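Local coordinates for ectonucleotide pyrophosphatase/phosphodiesterase family member 5 (Mus musculus, PDB 5VEO), which probably hydrolyses phosphodiester bonds of nucleotides and related substrates outside the cell with zinc ions, and is here an inactive variant with AMP bound, at residues D151-I156 / G169-E174; R234-D239 / G274-L279; L359-C364 / L372-S377. The protein carries 1 engineered substitution. All blocks are in the same frame, centred on the assembly; numbering follows the deposited sequence.

Contact 1: residues D151-I156 / G169-E174; sequences DRVAKI and GFLYWE. With AMP (adenosine monophosphate), chain Q.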
loop_
_atom_site.group_PDB
_atom_site.type_symbol
_atom_site.label_atom_id
_atom_site.label_comp_id
_atom_site.label_asym_id
_atom_site.label_seq_id
_atom_site.Cartn_x
_atom_site.Cartn_y
_atom_site.Cartn_z
ATOM N N ASP A 151 21.199 -3.651 3.080
ATOM C CA ASP A 151 21.429 -2.684 4.153
ATOM C C ASP A 151 20.166 -2.464 4.978
ATOM O O ASP A 151 20.237 -2.263 6.198
ATOM C CB ASP A 151 21.932 -1.367 3.568
ATOM C CG ASP A 151 23.419 -1.407 3.238
ATOM O OD1 ASP A 151 24.098 -2.336 3.708
ATOM O OD2 ASP A 151 23.912 -0.508 2.523
ATOM N N ARG A 152 18.996 -2.473 4.323
ATOM C CA ARG A 152 17.743 -2.358 5.062
ATOM C C ARG A 152 17.558 -3.541 5.993
ATOM O O ARG A 152 17.181 -3.371 7.160
ATOM C CB ARG A 152 16.560 -2.249 4.090
ATOM C CG ARG A 152 16.628 -1.019 3.229
ATOM C CD ARG A 152 15.479 -0.939 2.210
ATOM N NE ARG A 152 15.862 -0.117 1.063
ATOM C CZ ARG A 152 15.007 0.478 0.224
ATOM N NH1 ARG A 152 13.696 0.401 0.407
ATOM N NH2 ARG A 152 15.468 1.196 -0.792
ATOM N N VAL A 153 17.830 -4.754 5.495
ATOM C CA VAL A 153 17.751 -5.954 6.323
ATOM C C VAL A 153 18.720 -5.851 7.495
ATOM O O VAL A 153 18.384 -6.200 8.636
ATOM C CB VAL A 153 18.032 -7.195 5.468
ATOM C CG1 VAL A 153 18.235 -8.426 6.330
ATOM C CG2 VAL A 153 16.865 -7.405 4.510
ATOM N N ALA A 154 19.940 -5.388 7.225
ATOM C CA ALA A 154 20.943 -5.303 8.282
ATOM C C ALA A 154 20.454 -4.441 9.434
ATOM O O ALA A 154 20.626 -4.798 10.607
ATOM C CB ALA A 154 22.255 -4.762 7.716
ATOM N N LYS A 155 19.834 -3.301 9.124
ATOM C CA LYS A 155 19.320 -2.438 10.181
ATOM C C LYS A 155 18.207 -3.124 10.962
ATOM O O LYS A 155 18.166 -3.063 12.197
ATOM C CB LYS A 155 18.832 -1.123 9.585
ATOM C CG LYS A 155 19.957 -0.254 9.076
ATOM C CD LYS A 155 20.756 0.273 10.291
ATOM C CE LYS A 155 22.145 0.775 9.986
ATOM N NZ LYS A 155 22.857 0.902 11.307
ATOM N N ILE A 156 17.270 -3.765 10.254
ATOM C CA ILE A 156 16.197 -4.482 10.930
ATOM C C ILE A 156 16.764 -5.510 11.910
ATOM O O ILE A 156 16.292 -5.627 13.047
ATOM C CB ILE A 156 15.273 -5.143 9.884
ATOM C CG1 ILE A 156 14.472 -4.062 9.150
ATOM C CG2 ILE A 156 14.384 -6.205 10.531
ATOM C CD1 ILE A 156 13.351 -3.424 9.950
ATOM N N GLY A 169 8.991 -4.570 13.688
ATOM C CA GLY A 169 9.771 -4.013 12.601
ATOM C C GLY A 169 8.977 -3.936 11.306
ATOM O O GLY A 169 8.074 -4.743 11.061
ATOM N N PHE A 170 9.327 -2.942 10.486
ATOM C CA PHE A 170 8.728 -2.715 9.171
ATOM C C PHE A 170 9.845 -2.582 8.153
ATOM O O PHE A 170 10.756 -1.771 8.339
ATOM C CB PHE A 170 7.868 -1.449 9.145
ATOM C CG PHE A 170 6.661 -1.544 10.000
ATOM C CD1 PHE A 170 5.498 -2.121 9.499
ATOM C CD2 PHE A 170 6.680 -1.101 11.315
ATOM C CE1 PHE A 170 4.370 -2.241 10.282
ATOM C CE2 PHE A 170 5.545 -1.214 12.107
ATOM C CZ PHE A 170 4.392 -1.796 11.593
ATOM N N LEU A 171 9.769 -3.361 7.080
ATOM C CA LEU A 171 10.777 -3.389 6.028
ATOM C C LEU A 171 10.076 -3.215 4.693
ATOM O O LEU A 171 9.088 -3.897 4.428
ATOM C CB LEU A 171 11.555 -4.709 6.064
ATOM C CG LEU A 171 12.525 -5.037 4.946
ATOM C CD1 LEU A 171 13.653 -4.021 4.904
ATOM C CD2 LEU A 171 13.080 -6.465 5.077
ATOM N N TYR A 172 10.577 -2.299 3.874
ATOM C CA TYR A 172 9.952 -1.936 2.612
ATOM C C TYR A 172 10.977 -2.033 1.488
ATOM O O TYR A 172 12.146 -1.637 1.650
ATOM C CB TYR A 172 9.377 -0.524 2.715
ATOM C CG TYR A 172 8.845 0.060 1.436
ATOM C CD1 TYR A 172 7.609 -0.322 0.931
ATOM C CD2 TYR A 172 9.585 0.975 0.724
ATOM C CE1 TYR A 172 7.119 0.217 -0.243
ATOM C CE2 TYR A 172 9.114 1.514 -0.447
ATOM C CZ TYR A 172 7.885 1.125 -0.937
ATOM O OH TYR A 172 7.444 1.673 -2.105
ATOM N N TRP A 173 10.516 -2.527 0.337
ATOM C CA TRP A 173 11.315 -2.592 -0.886
ATOM C C TRP A 173 10.439 -2.191 -2.068
ATOM O O TRP A 173 9.249 -2.524 -2.095
ATOM C CB TRP A 173 11.888 -3.999 -1.076
ATOM C CG TRP A 173 12.862 -4.169 -2.202
ATOM C CD1 TRP A 173 12.738 -5.005 -3.281
ATOM C CD2 TRP A 173 14.118 -3.502 -2.359
ATOM N NE1 TRP A 173 13.845 -4.905 -4.083
ATOM C CE2 TRP A 173 14.704 -3.985 -3.545
ATOM C CE3 TRP A 173 14.802 -2.542 -1.608
ATOM C CZ2 TRP A 173 15.936 -3.533 -4.005
ATOM C CZ3 TRP A 173 16.033 -2.103 -2.052
ATOM C CH2 TRP A 173 16.587 -2.593 -3.246
ATOM N N GLU A 174 11.032 -1.482 -3.051
ATOM C CA GLU A 174 10.276 -0.837 -4.128
ATOM C C GLU A 174 9.958 -1.758 -5.304
ATOM O O GLU A 174 9.193 -1.354 -6.204
ATOM C CB GLU A 174 11.044 0.378 -4.641
ATOM C CG GLU A 174 11.210 1.492 -3.612
ATOM C CD GLU A 174 12.327 1.276 -2.591
ATOM O OE1 GLU A 174 12.389 2.082 -1.625
ATOM O OE2 GLU A 174 13.162 0.350 -2.778
HETATM P P AMP Q . 3.077 3.308 -5.705
HETATM O O1P AMP Q . 1.753 3.926 -5.367
HETATM O O2P AMP Q . 3.351 3.344 -7.213
HETATM O O3P AMP Q . 3.235 1.891 -5.159
HETATM O "O5'" AMP Q . 4.232 4.171 -5.010
HETATM C "C5'" AMP Q . 5.491 3.543 -4.722
HETATM C "C4'" AMP Q . 6.673 4.458 -4.879
HETATM O "O4'" AMP Q . 6.710 5.341 -3.766
HETATM C "C3'" AMP Q . 8.014 3.722 -4.856
HETATM O "O3'" AMP Q . 8.583 3.689 -6.147
HETATM C "C2'" AMP Q . 8.898 4.541 -3.910
HETATM O "O2'" AMP Q . 10.144 4.912 -4.434
HETATM C "C1'" AMP Q . 8.043 5.751 -3.593
HETATM N N9 AMP Q . 8.205 6.222 -2.235
HETATM C C8 AMP Q . 7.896 5.575 -1.098
HETATM N N7 AMP Q . 8.176 6.366 -0.032
HETATM C C5 AMP Q . 8.663 7.530 -0.537
HETATM C C6 AMP Q . 9.150 8.812 0.012
HETATM N N6 AMP Q . 9.173 9.005 1.343
HETATM N N1 AMP Q . 9.561 9.765 -0.844
HETATM C C2 AMP Q . 9.545 9.602 -2.179
HETATM N N3 AMP Q . 9.110 8.474 -2.763
HETATM C C4 AMP Q . 8.684 7.429 -1.983
#
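R152 reaches from helix 149-160 to the C-terminal end of strand 168-173, where its guanidinium is fixed on several sides. With the chain extended from CG to NE, R152 NH1 meets E174 OE1 at 2.9 Å, within the guanidinium plane and nearly straight (161°), in a salt bridge. The same nitrogen bonds Y172 O at 2.8 Å, coming from above the carbonyl plane. W173 turns its edge to the guanidinium, CE3 lying 3.5 Å from R152 CZ with the planes 73° apart. A leucine at R152 would probably leave the buried E174 carboxylate with Y143 but without its positive mate, and freer to turn beside the AMP ribose. Behind this polar end the packing is mostly aliphatic: R152 CB sits 3.5 Å from L171 CD1, V153 CG2 is 3.9 Å from L171 CD2, and I156 CD1 comes to 3.5 Å from F170 O, though I156 CG1 stays 4.3 Å from L171 CB. The helix surface turned from the strand is more open to solvent and carries K155, whose amine pairs with E158. Over these residues helix 151-156 and strand 169-173 run antiparallel (179°), as in the helix-to-strand half of a beta-alpha-beta crossover in the alkaline phosphatase-like core.

Contact 2: residues R234-D239 / G274-L279; sequences RVIELD and GAHPNL. With NAG (2-acetamido-2-deoxy-beta-D-glucopyranose), chain B.
I236, on the short strand 235-237, and H276, at the start of a type I beta turn ending at L279, are the facing pair, their CA atoms 7.2 Å apart. The turn joins helix 265-272 to strand 279-283, an edge strand of a four-stranded antiparallel sheet, while strand 235-237 pairs in parallel with strand 311-313; the contact thus ties two small sheets together. Its chemistry is mainly apolar, and a beta-branched isoleucine suits the place because its branches serve different partners. I236 CG1 stands over the imidazole of H276, 3.5 Å from the centroid and 2° off the normal, a nearly exact CH-pi contact. I236 CG2, the other branch, meets L279 CD2 at 4.1 Å, and CD1 reaches N278 O at 3.8 Å, with chi2 at 133°, away from a staggered value. L238 CD2 adds a looser touch on L279 CD2, and L238 also touches L272 and Y247. The imidazole is held from both faces, since P277 CD lies across the ring from I236, and W310 also meets it. In the same turn, N278 ND2 carries the N-linked sugar and is also hydrogen-bonded to D307 OD2. What fixes the ring's rotation is H276 ND1, which accepts the backbone N-H of N278 at 3.0 Å, close to the ring plane and with an angle of 165°.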
loop_
_atom_site.group_PDB
_atom_site.type_symbol
_atom_site.label_atom_id
_atom_site.label_comp_id
_atom_site.label_asym_id
_atom_site.label_seq_id
_atom_site.Cartn_x
_atom_site.Cartn_y
_atom_site.Cartn_z
ATOM N N ARG A 234 -5.451 1.958 -25.036
ATOM C CA ARG A 234 -6.456 2.099 -23.976
ATOM C C ARG A 234 -6.165 3.379 -23.189
ATOM O O ARG A 234 -5.784 3.341 -22.009
ATOM C CB ARG A 234 -6.464 0.880 -23.070
ATOM C CG ARG A 234 -6.926 -0.398 -23.771
ATOM C CD ARG A 234 -7.161 -1.509 -22.773
ATOM N NE ARG A 234 -5.974 -1.924 -22.039
ATOM C CZ ARG A 234 -5.152 -2.890 -22.428
ATOM N NH1 ARG A 234 -5.348 -3.516 -23.584
ATOM N NH2 ARG A 234 -4.122 -3.227 -21.661
ATOM N N VAL A 235 -6.360 4.517 -23.849
ATOM C CA VAL A 235 -6.101 5.828 -23.263
ATOM C C VAL A 235 -7.363 6.683 -23.332
ATOM O O VAL A 235 -8.021 6.762 -24.378
ATOM C CB VAL A 235 -4.931 6.532 -23.973
ATOM C CG1 VAL A 235 -4.829 7.964 -23.542
ATOM C CG2 VAL A 235 -3.627 5.804 -23.684
ATOM N N ILE A 236 -7.674 7.345 -22.222
ATOM C CA ILE A 236 -8.695 8.382 -22.152
ATOM C C ILE A 236 -7.958 9.706 -22.025
ATOM O O ILE A 236 -7.210 9.911 -21.063
ATOM C CB ILE A 236 -9.641 8.170 -20.961
ATOM C CG1 ILE A 236 -10.286 6.783 -21.010
ATOM C CG2 ILE A 236 -10.696 9.263 -20.918
ATOM C CD1 ILE A 236 -10.236 6.069 -19.710
ATOM N N GLU A 237 -8.151 10.598 -22.988
ATOM C CA GLU A 237 -7.414 11.857 -23.029
ATOM C C GLU A 237 -8.363 12.985 -22.626
ATOM O O GLU A 237 -9.306 13.302 -23.358
ATOM C CB GLU A 237 -6.814 12.093 -24.409
ATOM C CG GLU A 237 -5.835 13.233 -24.427
ATOM C CD GLU A 237 -5.267 13.498 -25.817
ATOM O OE1 GLU A 237 -5.140 12.528 -26.610
ATOM O OE2 GLU A 237 -4.947 14.674 -26.111
ATOM N N LEU A 238 -8.113 13.581 -21.459
ATOM C CA LEU A 238 -9.087 14.502 -20.880
ATOM C C LEU A 238 -9.283 15.731 -21.749
ATOM O O LEU A 238 -10.390 16.275 -21.804
ATOM C CB LEU A 238 -8.657 14.934 -19.479
ATOM C CG LEU A 238 -8.635 13.827 -18.415
ATOM C CD1 LEU A 238 -8.170 14.324 -17.056
ATOM C CD2 LEU A 238 -9.993 13.172 -18.284
ATOM N N ASP A 239 -8.231 16.193 -22.420
ATOM C CA ASP A 239 -8.395 17.431 -23.166
ATOM C C ASP A 239 -9.181 17.232 -24.455
ATOM O O ASP A 239 -9.446 18.218 -25.162
ATOM C CB ASP A 239 -7.024 18.083 -23.399
ATOM C CG ASP A 239 -6.126 17.307 -24.331
ATOM O OD1 ASP A 239 -6.472 16.166 -24.704
ATOM O OD2 ASP A 239 -5.049 17.855 -24.674
ATOM N N GLY A 274 -20.108 10.162 -18.805
ATOM C CA GLY A 274 -20.593 9.455 -19.976
ATOM C C GLY A 274 -19.850 9.755 -21.256
ATOM O O GLY A 274 -20.273 9.298 -22.328
ATOM N N ALA A 275 -18.724 10.466 -21.176
ATOM C CA ALA A 275 -18.000 10.864 -22.373
ATOM C C ALA A 275 -17.164 9.730 -22.951
ATOM O O ALA A 275 -16.968 9.658 -24.171
ATOM C CB ALA A 275 -17.104 12.048 -22.050
ATOM N N HIS A 276 -16.652 8.857 -22.091
ATOM C CA HIS A 276 -15.861 7.714 -22.512
ATOM C C HIS A 276 -16.385 6.476 -21.793
ATOM O O HIS A 276 -16.613 6.525 -20.574
ATOM C CB HIS A 276 -14.383 7.927 -22.201
ATOM C CG HIS A 276 -13.499 6.928 -22.862
ATOM N ND1 HIS A 276 -13.456 5.608 -22.471
ATOM C CD2 HIS A 276 -12.666 7.039 -23.924
ATOM C CE1 HIS A 276 -12.627 4.951 -23.261
ATOM N NE2 HIS A 276 -12.125 5.799 -24.146
ATOM N N PRO A 277 -16.591 5.359 -22.498
ATOM C CA PRO A 277 -17.212 4.184 -21.858
ATOM C C PRO A 277 -16.396 3.609 -20.719
ATOM O O PRO A 277 -16.956 2.920 -19.852
ATOM C CB PRO A 277 -17.336 3.177 -23.013
ATOM C CG PRO A 277 -16.340 3.642 -24.053
ATOM C CD PRO A 277 -16.308 5.137 -23.927
ATOM N N ASN A 278 -15.088 3.863 -20.688
ATOM C CA ASN A 278 -14.221 3.262 -19.678
ATOM C C ASN A 278 -13.771 4.264 -18.627
ATOM O O ASN A 278 -12.850 3.984 -17.850
ATOM C CB ASN A 278 -13.024 2.591 -20.353
ATOM C CG ASN A 278 -13.474 1.501 -21.294
ATOM O OD1 ASN A 278 -13.348 1.619 -22.505
ATOM N ND2 ASN A 278 -14.048 0.439 -20.727
ATOM N N LEU A 279 -14.446 5.398 -18.536
ATOM C CA LEU A 279 -14.196 6.379 -17.487
ATOM C C LEU A 279 -15.516 6.648 -16.782
ATOM O O LEU A 279 -16.433 7.233 -17.372
ATOM C CB LEU A 279 -13.618 7.670 -18.058
ATOM C CG LEU A 279 -13.234 8.679 -16.988
ATOM C CD1 LEU A 279 -11.992 8.237 -16.195
ATOM C CD2 LEU A 279 -12.989 10.002 -17.634
HETATM C C1 NAG B . -14.574 -0.661 -21.487
HETATM C C2 NAG B . -14.832 -1.879 -20.627
HETATM C C3 NAG B . -15.576 -2.964 -21.422
HETATM C C4 NAG B . -16.768 -2.416 -22.203
HETATM C C5 NAG B . -16.388 -1.153 -22.956
HETATM C C6 NAG B . -17.573 -0.468 -23.609
HETATM C C7 NAG B . -13.341 -2.798 -18.881
HETATM C C8 NAG B . -11.972 -3.357 -18.609
HETATM N N2 NAG B . -13.563 -2.408 -20.138
HETATM O O3 NAG B . -16.041 -3.950 -20.512
HETATM O O4 NAG B . -17.178 -3.397 -23.162
HETATM O O5 NAG B . -15.825 -0.195 -22.061
HETATM O O6 NAG B . -17.101 0.273 -24.723
HETATM O O7 NAG B . -14.193 -2.724 -18.008
#

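Contact 3: residues L359-C364 / L372-S377; sequences LYSLLC and LPHNGS. With NAG (2-acetamido-2-deoxy-beta-D-glucopyranose), chain H.
Y360 and S361, neighbours on helix 359-366, meet the returning loop through L372 and H374. The phenol oxygen of Y360 accepts the backbone N-H of L372 at 3.0 Å (155°), with the nitrogen near the plane of the ring, while L372 CB rests 3.5 Å from the same OH. A tyrosine suits this place because its ring reaches from the helix to the loop and its tip still supplies a polar atom to a loop amide. Its edge is turned toward the face of H374 in an offset edge-to-face pair, centroids 5.7 Å apart and planes at 63°, and Y360 CD2 packs 3.9 Å from H374 CB. H374 takes the crowded position, CG between backbone N and carbonyl carbon (chi1 62°), which carries its imidazole back over the loop toward the helix. There ND1 donates to L372 O at 3.0 Å, almost in the ring plane, and the loop is braced by its own histidine. S361 OG lies 2.9 Å from H374 NE2, though the serine has two conformers and this approach is doubtful.

Segment 372-377 lies in the loop that joins helix 359-366 to helix 378-381, whose N-cap is S377, with a weak bond from OG to W379 N. S377 also closes the Asn-Gly-Ser glycosylation sequon, N375 ND2 being joined covalently to C1 of the sugar. Further out, N375 OD1 holds F70 N, and D358 OD1 takes the S377 backbone N-H. On the helix side, C364 SG lies above one face of the Y360 ring, toward its rim, and the ring also packs against I109 of helix 109-115.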
loop_
_atom_site.group_PDB
_atom_site.type_symbol
_atom_site.label_atom_id
_atom_site.label_comp_id
_atom_site.label_asym_id
_atom_site.label_seq_id
_atom_site.Cartn_x
_atom_site.Cartn_y
_atom_site.Cartn_z
ATOM N N LEU A 359 -5.185 -6.653 9.154
ATOM C CA LEU A 359 -3.820 -6.895 9.605
ATOM C C LEU A 359 -3.537 -6.155 10.911
ATOM O O LEU A 359 -2.897 -6.697 11.819
ATOM C CB LEU A 359 -2.810 -6.487 8.535
ATOM C CG LEU A 359 -1.353 -6.692 8.980
ATOM C CD1 LEU A 359 -1.085 -8.132 9.373
ATOM C CD2 LEU A 359 -0.367 -6.242 7.897
ATOM N N TYR A 360 -4.013 -4.920 11.021
ATOM C CA TYR A 360 -3.809 -4.134 12.234
ATOM C C TYR A 360 -4.321 -4.872 13.467
ATOM O O TYR A 360 -3.637 -4.922 14.499
ATOM C CB TYR A 360 -4.510 -2.794 12.069
ATOM C CG TYR A 360 -4.480 -1.871 13.277
ATOM C CD1 TYR A 360 -3.351 -1.127 13.583
ATOM C CD2 TYR A 360 -5.608 -1.702 14.066
ATOM C CE1 TYR A 360 -3.332 -0.263 14.670
ATOM C CE2 TYR A 360 -5.605 -0.835 15.141
ATOM C CZ TYR A 360 -4.467 -0.132 15.447
ATOM O OH TYR A 360 -4.493 0.719 16.518
ATOM N N SER A 361 -5.513 -5.469 13.377
ATOM C CA SER A 361 -6.071 -6.193 14.518
ATOM C C SER A 361 -5.205 -7.388 14.872
ATOM O O SER A 361 -5.008 -7.703 16.055
ATOM C CB SER A 361 -7.491 -6.670 14.192
ATOM O OG SER A 361 -8.361 -5.597 13.887
ATOM N N LEU A 362 -4.681 -8.063 13.848
ATOM C CA LEU A 362 -3.784 -9.190 14.059
ATOM C C LEU A 362 -2.497 -8.737 14.738
ATOM O O LEU A 362 -2.036 -9.368 15.696
ATOM C CB LEU A 362 -3.475 -9.857 12.718
ATOM C CG LEU A 362 -2.493 -11.024 12.730
ATOM C CD1 LEU A 362 -3.034 -12.106 13.601
ATOM C CD2 LEU A 362 -2.245 -11.560 11.319
ATOM N N LEU A 363 -1.900 -7.641 14.245
ATOM C CA LEU A 363 -0.679 -7.105 14.849
ATOM C C LEU A 363 -0.896 -6.746 16.310
ATOM O O LEU A 363 -0.071 -7.073 17.176
ATOM C CB LEU A 363 -0.204 -5.864 14.091
ATOM C CG LEU A 363 0.249 -6.071 12.637
ATOM C CD1 LEU A 363 0.738 -4.809 11.992
ATOM C CD2 LEU A 363 1.334 -7.114 12.544
ATOM N N CYS A 364 -1.981 -6.027 16.598
ATOM C CA CYS A 364 -2.255 -5.641 17.980
ATOM C C CYS A 364 -2.440 -6.866 18.862
ATOM O O CYS A 364 -2.000 -6.880 20.020
ATOM C CB CYS A 364 -3.485 -4.736 18.044
ATOM S SG CYS A 364 -3.198 -3.068 17.403
ATOM N N LEU A 372 -6.587 0.775 18.624
ATOM C CA LEU A 372 -7.459 1.928 18.471
ATOM C C LEU A 372 -8.625 1.577 17.554
ATOM O O LEU A 372 -8.592 0.572 16.843
ATOM C CB LEU A 372 -6.675 3.110 17.918
ATOM C CG LEU A 372 -5.483 3.572 18.757
ATOM C CD1 LEU A 372 -4.722 4.673 18.055
ATOM C CD2 LEU A 372 -5.929 4.049 20.142
ATOM N N PRO A 373 -9.673 2.401 17.538
ATOM C CA PRO A 373 -10.835 2.090 16.697
ATOM C C PRO A 373 -10.416 1.856 15.253
ATOM O O PRO A 373 -9.625 2.616 14.688
ATOM C CB PRO A 373 -11.710 3.335 16.840
ATOM C CG PRO A 373 -11.355 3.857 18.216
ATOM C CD PRO A 373 -9.874 3.644 18.304
ATOM N N HIS A 374 -10.945 0.792 14.661
ATOM C CA HIS A 374 -10.490 0.363 13.346
ATOM C C HIS A 374 -11.640 -0.309 12.604
ATOM O O HIS A 374 -12.732 -0.490 13.147
ATOM C CB HIS A 374 -9.315 -0.589 13.483
ATOM C CG HIS A 374 -9.659 -1.833 14.224
ATOM N ND1 HIS A 374 -9.441 -1.972 15.577
ATOM C CD2 HIS A 374 -10.254 -2.978 13.817
ATOM C CE1 HIS A 374 -9.856 -3.164 15.966
ATOM N NE2 HIS A 374 -10.356 -3.793 14.917
ATOM N N ASN A 375 -11.374 -0.702 11.354
ATOM C CA ASN A 375 -12.395 -1.242 10.460
ATOM C C ASN A 375 -12.271 -2.731 10.195
ATOM O O ASN A 375 -13.115 -3.286 9.493
ATOM C CB ASN A 375 -12.367 -0.502 9.121
ATOM C CG ASN A 375 -12.720 0.923 9.282
ATOM O OD1 ASN A 375 -12.004 1.820 8.857
ATOM N ND2 ASN A 375 -13.834 1.153 9.934
ATOM N N GLY A 376 -11.234 -3.385 10.699
ATOM C CA GLY A 376 -11.044 -4.800 10.494
ATOM C C GLY A 376 -11.594 -5.598 11.657
ATOM O O GLY A 376 -12.257 -5.075 12.553
ATOM N N SER A 377 -11.316 -6.896 11.632
ATOM C CA SER A 377 -11.777 -7.762 12.708
ATOM C C SER A 377 -10.752 -8.848 12.950
ATOM O O SER A 377 -10.392 -9.590 12.032
ATOM C CB SER A 377 -13.127 -8.386 12.390
ATOM O OG SER A 377 -13.443 -9.372 13.364
HETATM C C1 NAG H . -14.221 2.490 10.205
HETATM C C2 NAG H . -15.706 2.745 10.071
HETATM C C3 NAG H . -16.025 4.164 10.515
HETATM C C4 NAG H . -15.445 4.454 11.892
HETATM C C5 NAG H . -13.975 4.051 11.972
HETATM C C6 NAG H . -13.420 4.125 13.375
HETATM C C7 NAG H . -17.032 1.570 8.375
HETATM C C8 NAG H . -17.441 1.531 6.935
HETATM N N2 NAG H . -16.170 2.532 8.711
HETATM O O3 NAG H . -17.436 4.318 10.536
HETATM O O4 NAG H . -15.554 5.847 12.157
HETATM O O5 NAG H . -13.826 2.691 11.550
HETATM O O6 NAG H . -14.296 3.501 14.304
HETATM O O7 NAG H . -17.471 0.773 9.199
#

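In the fold
Contact 1 is the most buried of the three and supplies Y172 and E174 to the AMP pocket; contact 2 is also buried, but lies farther out, on the other side of the chain's centre, and contact 3 is only partly buried. Contacts 1 and 3 share the large mixed sheet: strand 168-173 pairs with strand 16-21, and helix 359-366 sends L363 onto that same strand. Contact 2 belongs instead to two small sheets. The chemistry follows the place. Contact 1 buries a salt bridge beside the ligand, contact 2 relies on CH-pi and aliphatic packing, and contact 3 mixes a tyrosine hydrogen bond with an aromatic pair. Contacts 2 and 3 each carry an N-linked sugar on their loop segment.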